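Local coordinates for UPF0135 protein SA1388 (Staphylococcus aureus subsp. aureus, PDB 3LNL), which is of unknown function but belongs to the NIF3 family, forming a toroidal homohexamer capped by PII-like domains and carrying a dinuclear zinc centre in each subunit, at residues L51-V54 with N55-I58; I88-L91 with I92-I96; K341-L344 with M345-N349. The protein carries 2 engineered substitutions. All coordinates share one frame; numbering follows the deposited sequence. Where two conformers were deposited one is given.

Interaction 1 (L51-V54 with N55-I58)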
loop_
_atom_site.group_PDB
_atom_site.type_symbol
_atom_site.label_atom_id
_atom_site.label_comp_id
_atom_site.label_asym_id
_atom_site.label_seq_id
_atom_site.Cartn_x
_atom_site.Cartn_y
_atom_site.Cartn_z
ATOM N N LEU B 51 8.768 -0.559 -36.870
ATOM C CA LEU B 51 8.061 -0.502 -38.176
ATOM C C LEU B 51 8.875 -1.173 -39.274
ATOM O O LEU B 51 8.324 -1.868 -40.163
ATOM C CB LEU B 51 7.735 0.928 -38.585
ATOM C CG LEU B 51 6.786 1.195 -39.790
ATOM C CD1 LEU B 51 5.419 0.703 -39.504
ATOM C CD2 LEU B 51 6.747 2.709 -40.087
ATOM N N GLU B 52 10.195 -0.964 -39.256
ATOM C CA GLU B 52 11.070 -1.582 -40.278
ATOM C C GLU B 52 10.994 -3.106 -40.200
ATOM O O GLU B 52 10.997 -3.778 -41.226
ATOM C CB GLU B 52 12.528 -1.086 -40.179
ATOM C CG GLU B 52 12.714 0.398 -40.626
ATOM C CD GLU B 52 14.148 0.960 -40.461
ATOM O OE1 GLU B 52 14.987 0.415 -39.689
ATOM O OE2 GLU B 52 14.433 1.998 -41.113
ATOM N N VAL B 53 10.867 -3.657 -38.990
ATOM C CA VAL B 53 10.763 -5.109 -38.846
ATOM C C VAL B 53 9.447 -5.625 -39.484
ATOM O O VAL B 53 9.438 -6.654 -40.173
ATOM C CB VAL B 53 10.900 -5.545 -37.386
ATOM C CG1 VAL B 53 10.531 -7.077 -37.205
ATOM C CG2 VAL B 53 12.328 -5.256 -36.920
ATOM N N VAL B 54 8.368 -4.892 -39.284
ATOM C CA VAL B 54 7.097 -5.254 -39.855
ATOM C C VAL B 54 7.191 -5.208 -41.399
ATOM O O VAL B 54 6.734 -6.138 -42.058
ATOM C CB VAL B 54 5.940 -4.362 -39.324
ATOM C CG1 VAL B 54 4.606 -4.800 -39.931
ATOM C CG2 VAL B 54 5.904 -4.405 -37.799
ATOM N N ASN B 55 7.861 -4.182 -41.935
ATOM C CA ASN B 55 8.028 -4.027 -43.377
ATOM C C ASN B 55 8.847 -5.150 -43.916
ATOM O O ASN B 55 8.596 -5.627 -45.015
ATOM C CB ASN B 55 8.690 -2.692 -43.717
ATOM C CG ASN B 55 7.750 -1.500 -43.509
ATOM O OD1 ASN B 55 6.542 -1.650 -43.578
ATOM N ND2 ASN B 55 8.316 -0.313 -43.357
ATOM N N GLU B 56 9.859 -5.555 -43.155
ATOM C CA GLU B 56 10.711 -6.689 -43.542
ATOM C C GLU B 56 9.904 -8.027 -43.588
ATOM O O GLU B 56 10.046 -8.816 -44.520
ATOM C CB GLU B 56 11.912 -6.775 -42.572
ATOM C CG GLU B 56 12.889 -7.978 -42.751
ATOM C CD GLU B 56 13.894 -8.056 -41.607
ATOM O OE1 GLU B 56 14.923 -8.653 -41.829
ATOM O OE2 GLU B 56 13.672 -7.528 -40.466
ATOM N N ALA B 57 9.032 -8.255 -42.622
ATOM C CA ALA B 57 8.160 -9.463 -42.642
ATOM C C ALA B 57 7.269 -9.461 -43.865
ATOM O O ALA B 57 7.178 -10.468 -44.563
ATOM C CB ALA B 57 7.322 -9.570 -41.375
ATOM N N ILE B 58 6.636 -8.319 -44.136
ATOM C CA ILE B 58 5.778 -8.192 -45.294
ATOM C C ILE B 58 6.557 -8.502 -46.561
ATOM O O ILE B 58 6.086 -9.224 -47.444
ATOM C CB ILE B 58 5.159 -6.795 -45.382
ATOM C CG1 ILE B 58 4.178 -6.591 -44.210
ATOM C CG2 ILE B 58 4.492 -6.535 -46.794
ATOM C CD1 ILE B 58 3.746 -5.111 -43.968
#
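A chi1 of -179° turns CG1 of Val54 away from the backbone N, to the side of the carbonyl carbon, and one helical turn on a chi1 of -67° lays Ile58 CG1 beside its own N, 3.4 Å from Val54 O. The extended second torsion of Ile58 then carries CD1 to 4.1 Å from Val54 CG1. Val54 O also accepts the nearly straight bond from Ile58 N (3.0 Å, 169°), so the backbone bond and the apolar contact sit on one flank of the helix. On the neighbouring turn the Asn55 amide folds back over Leu51: its CG lies 3.4 Å from Leu51 O, and ND2 makes only a loose contact with Leu51 CG at 4.2 Å. The amide oxygen OD1 is directed elsewhere, to a hydrogen bond with Lys90 NZ. Leu51, Val54 and Asn55 thus face helix 83-93. Glu56 leaves from another flank. Its extended chain passes Val53, with OE2 4.4 Å from Val53 CG2, and the carboxylate is gripped by Ser360 OG and Thr361 N of a later loop. Val53 and Ala57 form the sheet-facing flank, against Leu44 and Ile65. Helix 51-60 is the crossover helix of a beta-alpha-beta unit, connecting the parallel neighbouring strands 43-46 and 64-67 of the NIF3 fold.

Interaction 2 (I88-L91 with I92-I96)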
loop_
_atom_site.group_PDB
_atom_site.type_symbol
_atom_site.label_atom_id
_atom_site.label_comp_id
_atom_site.label_asym_id
_atom_site.label_seq_id
_atom_site.Cartn_x
_atom_site.Cartn_y
_atom_site.Cartn_z
ATOM N N ILE B 88 1.285 -1.181 -34.645
ATOM C CA ILE B 88 0.290 -2.164 -34.265
ATOM C C ILE B 88 -0.755 -2.248 -35.385
ATOM O O ILE B 88 -1.198 -3.343 -35.775
ATOM C CB ILE B 88 -0.349 -1.773 -32.917
ATOM C CG1 ILE B 88 0.662 -1.883 -31.766
ATOM C CG2 ILE B 88 -1.617 -2.621 -32.648
ATOM C CD1 ILE B 88 0.184 -1.098 -30.454
ATOM N N ARG B 89 -1.188 -1.079 -35.876
ATOM C CA ARG B 89 -2.135 -1.004 -36.999
ATOM C C ARG B 89 -1.583 -1.675 -38.270
ATOM O O ARG B 89 -2.309 -2.352 -38.974
ATOM C CB ARG B 89 -2.546 0.448 -37.314
ATOM C CG ARG B 89 -3.308 1.148 -36.152
ATOM C CD ARG B 89 -3.392 2.652 -36.307
ATOM N NE ARG B 89 -4.022 2.998 -37.574
ATOM C CZ ARG B 89 -5.328 2.993 -37.815
ATOM N NH1 ARG B 89 -6.250 2.776 -36.848
ATOM N NH2 ARG B 89 -5.741 3.286 -39.016
ATOM N N LYS B 90 -0.302 -1.496 -38.545
ATOM C CA LYS B 90 0.273 -2.112 -39.716
ATOM C C LYS B 90 0.266 -3.642 -39.600
ATOM O O LYS B 90 -0.033 -4.311 -40.580
ATOM C CB LYS B 90 1.674 -1.548 -40.010
ATOM C CG LYS B 90 2.250 -2.045 -41.390
ATOM C CD LYS B 90 3.008 -0.960 -42.117
ATOM C CE LYS B 90 3.287 -1.253 -43.582
ATOM N NZ LYS B 90 4.327 -0.253 -43.992
ATOM N N LEU B 91 0.559 -4.175 -38.410
ATOM C CA LEU B 91 0.520 -5.640 -38.156
ATOM C C LEU B 91 -0.872 -6.151 -38.486
ATOM O O LEU B 91 -1.051 -7.114 -39.229
ATOM C CB LEU B 91 0.877 -5.963 -36.678
ATOM C CG LEU B 91 2.347 -5.754 -36.325
ATOM C CD1 LEU B 91 2.638 -5.622 -34.785
ATOM C CD2 LEU B 91 3.189 -6.883 -36.972
ATOM N N ILE B 92 -1.866 -5.454 -37.935
ATOM C CA ILE B 92 -3.232 -5.882 -38.072
ATOM C C ILE B 92 -3.700 -5.768 -39.514
ATOM O O ILE B 92 -4.342 -6.661 -40.062
ATOM C CB ILE B 92 -4.158 -5.114 -37.089
ATOM C CG1 ILE B 92 -3.798 -5.526 -35.660
ATOM C CG2 ILE B 92 -5.632 -5.436 -37.386
ATOM C CD1 ILE B 92 -4.416 -4.618 -34.512
ATOM N N GLN B 93 -3.352 -4.683 -40.146
ATOM C CA GLN B 93 -3.846 -4.468 -41.455
ATOM C C GLN B 93 -3.239 -5.451 -42.469
ATOM O O GLN B 93 -3.895 -5.768 -43.457
ATOM C CB GLN B 93 -3.596 -3.019 -41.864
ATOM C CG GLN B 93 -4.625 -2.137 -41.185
ATOM C CD GLN B 93 -4.627 -0.737 -41.653
ATOM O OE1 GLN B 93 -3.563 -0.147 -41.826
ATOM N NE2 GLN B 93 -5.841 -0.139 -41.771
ATOM N N HIS B 94 -2.028 -5.934 -42.188
ATOM C CA HIS B 94 -1.380 -6.938 -43.028
ATOM C C HIS B 94 -1.503 -8.361 -42.513
ATOM O O HIS B 94 -0.799 -9.241 -42.997
ATOM C CB HIS B 94 0.091 -6.569 -43.203
ATOM C CG HIS B 94 0.284 -5.359 -44.062
ATOM N ND1 HIS B 94 0.525 -5.451 -45.423
ATOM C CD2 HIS B 94 0.186 -4.033 -43.780
ATOM C CE1 HIS B 94 0.602 -4.231 -45.929
ATOM N NE2 HIS B 94 0.385 -3.352 -44.960
ATOM N N ASP B 95 -2.380 -8.587 -41.530
ATOM C CA ASP B 95 -2.557 -9.923 -40.958
ATOM C C ASP B 95 -1.230 -10.560 -40.526
ATOM O O ASP B 95 -0.970 -11.728 -40.788
ATOM C CB ASP B 95 -3.309 -10.807 -41.951
ATOM C CG ASP B 95 -4.748 -10.328 -42.154
ATOM O OD1 ASP B 95 -5.037 -9.832 -43.221
ATOM O OD2 ASP B 95 -5.549 -10.402 -41.216
ATOM N N ILE B 96 -0.394 -9.758 -39.857
ATOM C CA ILE B 96 0.816 -10.233 -39.262
ATOM C C ILE B 96 0.561 -10.473 -37.771
ATOM O O ILE B 96 -0.053 -9.650 -37.047
ATOM C CB ILE B 96 1.981 -9.233 -39.400
ATOM C CG1 ILE B 96 2.132 -8.710 -40.840
ATOM C CG2 ILE B 96 3.283 -9.880 -38.887
ATOM C CD1 ILE B 96 2.650 -9.663 -41.831
#
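Leu91 and Ile96 meet across the end of helix 83-93 at about a right angle, Leu91 CD2 resting 3.6 Å from both CB and CG2 of Ile96. The backbone draws them together: Ile96 N reaches back to Leu91 O (2.8 Å, 168°), and Asp95 N bonds to Ile92 O at 3.1 Å. Asp95, with a positive phi of 52°, is the C-prime residue of this Schellman motif, and the apolar contact accompanies the Ile96 N to Leu91 O bond, as is common in such motifs. One turn earlier, Ile88 and Ile92 lie side by side and point the same way, Ile88 CG2 3.9 Å from Ile92 CD1. In His94, the first residue to leave helical geometry, a chi1 of -70° sets CG beside the backbone N and brings the ring back against the last turn. Lys90 O lies at the edge of the imidazole, near its plane, 3.2 Å from His94 CD2, and Lys90 CG approaches the same carbon to 3.7 Å. Farther out, Leu91 also packs on Ile65 of strand 64-67. The amide of Gln93 points to a second subunit, where NE2 bonds to Ile92 O, and the reciprocal bond returns; Ile92 packs on its counterpart there. Lys90 NZ, bonded to Asn55, stands 5.1 Å from His94 NE2, near enough that its positive charge would probably disfavour protonation of the imidazole.

Interaction 3 (K341-L344 with M345-N349)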
loop_
_atom_site.group_PDB
_atom_site.type_symbol
_atom_site.label_atom_id
_atom_site.label_comp_id
_atom_site.label_asym_id
_atom_site.label_seq_id
_atom_site.Cartn_x
_atom_site.Cartn_y
_atom_site.Cartn_z
ATOM N N LYS B 341 16.306 -17.989 -33.694
ATOM C CA LYS B 341 16.187 -18.600 -35.008
ATOM C C LYS B 341 16.767 -20.007 -34.987
ATOM O O LYS B 341 16.141 -20.938 -35.478
ATOM C CB LYS B 341 16.862 -17.802 -36.101
ATOM C CG LYS B 341 17.004 -18.630 -37.437
ATOM C CD LYS B 341 18.097 -18.172 -38.294
ATOM C CE LYS B 341 18.183 -18.997 -39.573
ATOM N NZ LYS B 341 18.831 -18.223 -40.668
ATOM N N THR B 342 17.961 -20.158 -34.416
ATOM C CA THR B 342 18.601 -21.472 -34.347
ATOM C C THR B 342 17.758 -22.458 -33.514
ATOM O O THR B 342 17.449 -23.572 -33.945
ATOM C CB THR B 342 20.040 -21.355 -33.789
ATOM O OG1 THR B 342 20.778 -20.557 -34.693
ATOM C CG2 THR B 342 20.729 -22.799 -33.595
ATOM N N LEU B 343 17.340 -22.018 -32.348
ATOM C CA LEU B 343 16.470 -22.846 -31.515
ATOM C C LEU B 343 15.229 -23.293 -32.300
ATOM O O LEU B 343 14.907 -24.476 -32.361
ATOM C CB LEU B 343 16.046 -22.105 -30.261
ATOM C CG LEU B 343 17.114 -21.834 -29.188
ATOM C CD1 LEU B 343 16.525 -20.977 -28.104
ATOM C CD2 LEU B 343 17.739 -23.150 -28.607
ATOM N N LEU B 344 14.525 -22.338 -32.885
ATOM C CA LEU B 344 13.252 -22.647 -33.537
ATOM C C LEU B 344 13.420 -23.576 -34.739
ATOM O O LEU B 344 12.592 -24.474 -34.960
ATOM C CB LEU B 344 12.524 -21.373 -33.943
ATOM C CG LEU B 344 11.055 -21.553 -34.359
ATOM C CD1 LEU B 344 10.161 -22.289 -33.331
ATOM C CD2 LEU B 344 10.409 -20.155 -34.664
ATOM N N MET B 345 14.478 -23.363 -35.509
ATOM C CA MET B 345 14.806 -24.254 -36.622
ATOM C C MET B 345 14.998 -25.685 -36.133
ATOM O O MET B 345 14.551 -26.635 -36.776
ATOM C CB MET B 345 16.072 -23.784 -37.324
ATOM C CG MET B 345 15.869 -22.520 -38.102
ATOM S SD MET B 345 17.190 -22.167 -39.261
ATOM C CE MET B 345 18.694 -22.438 -38.270
ATOM N N ASN B 346 15.660 -25.820 -34.995
ATOM C CA ASN B 346 15.869 -27.127 -34.375
ATOM C C ASN B 346 14.566 -27.748 -33.885
ATOM O O ASN B 346 14.298 -28.932 -34.136
ATOM C CB ASN B 346 16.831 -27.021 -33.182
ATOM C CG ASN B 346 17.119 -28.379 -32.579
ATOM O OD1 ASN B 346 17.371 -29.349 -33.322
ATOM N ND2 ASN B 346 17.022 -28.494 -31.241
ATOM N N TRP B 347 13.754 -26.956 -33.180
ATOM C CA TRP B 347 12.454 -27.460 -32.714
ATOM C C TRP B 347 11.565 -27.880 -33.892
ATOM O O TRP B 347 10.854 -28.921 -33.830
ATOM C CB TRP B 347 11.719 -26.423 -31.858
ATOM C CG TRP B 347 12.482 -25.977 -30.690
ATOM C CD1 TRP B 347 13.436 -26.688 -30.002
ATOM C CD2 TRP B 347 12.375 -24.701 -30.029
ATOM N NE1 TRP B 347 13.951 -25.900 -28.987
ATOM C CE2 TRP B 347 13.306 -24.697 -28.969
ATOM C CE3 TRP B 347 11.600 -23.563 -30.247
ATOM C CZ2 TRP B 347 13.473 -23.602 -28.128
ATOM C CZ3 TRP B 347 11.773 -22.471 -29.430
ATOM C CH2 TRP B 347 12.706 -22.502 -28.365
ATOM N N PHE B 348 11.608 -27.097 -34.974
ATOM C CA PHE B 348 10.840 -27.424 -36.158
ATOM C C PHE B 348 11.367 -28.711 -36.836
ATOM O O PHE B 348 10.582 -29.469 -37.365
ATOM C CB PHE B 348 10.880 -26.300 -37.193
ATOM C CG PHE B 348 9.936 -25.121 -36.929
ATOM C CD1 PHE B 348 9.992 -24.002 -37.781
ATOM C CD2 PHE B 348 9.019 -25.114 -35.877
ATOM C CE1 PHE B 348 9.141 -22.899 -37.580
ATOM C CE2 PHE B 348 8.165 -24.013 -35.658
ATOM C CZ PHE B 348 8.242 -22.903 -36.502
ATOM N N ASN B 349 12.686 -28.898 -36.854
ATOM C CA ASN B 349 13.279 -30.100 -37.422
ATOM C C ASN B 349 12.733 -31.322 -36.681
ATOM O O ASN B 349 12.168 -32.205 -37.281
ATOM C CB ASN B 349 14.800 -30.082 -37.336
ATOM C CG ASN B 349 15.406 -31.376 -37.877
ATOM O OD1 ASN B 349 15.272 -31.648 -39.060
ATOM N ND2 ASN B 349 16.061 -32.169 -37.022
#
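Leu344 meets Phe348 and Trp347 on the inward face of helix 336-350, a helix of the NIF3 fold that packs against strand 357-359 and helix 7-17. The side chain can be followed outward. CB starts close against the next peptide, 3.2 Å from Met345 N. At CG, which a chi1 of -167° swings to the side of the carbonyl carbon, the chain comes over the face of the Phe348 ring: CG stands 3.9 Å from the ring centroid and 16° off the normal, a CH-pi contact. The two methyls then divide. CD1 wedges between the aromatic groups, 3.5 Å from Phe348 CE2 and 3.6 Å from Trp347 CE3, whereas CD2 stays by the outer end of the phenyl ring, 4.0 Å from CZ. Leu344 and Trp347 cross at about a right angle, so the indole is met by a methyl and not laid along the leucine. Leu343, by contrast, runs side by side with Trp347 and sets its CB over the six-membered ring, 4.0 Å from the centroid, in a second CH-pi contact. Beyond the segments, the indole stacks with His17, and Phe348 packs on Leu10, Leu13 and Val357. Leu343 O accepts the bond from Trp347 N and lies 3.3 Å above the indole plane, offset toward the rim.

Interactions 1 and 2 lie on adjacent helices, with centres 10 Å apart, and touch directly: beside the polar tie between the two helices, Ile58 CD1 packs on His94 CG at 3.5 Å and Val54 meets Leu91. Both helices rest on strand 64-67 through Ile65. Interaction 3 is separate, its nearest atoms about 10 Å from interaction 1, and lies against strand 357-359, an outer strand of the same sheet. Each contact has a buried and an exposed side. In 51-58, Val53, Val54, Glu56 and Ala57 are buried and Glu52 is exposed; in 88-96, Leu91 and Ile96 are buried, His94 and Asp95 exposed; in 341-349 the buried side is largely aromatic, with Met345 and Asn346 exposed.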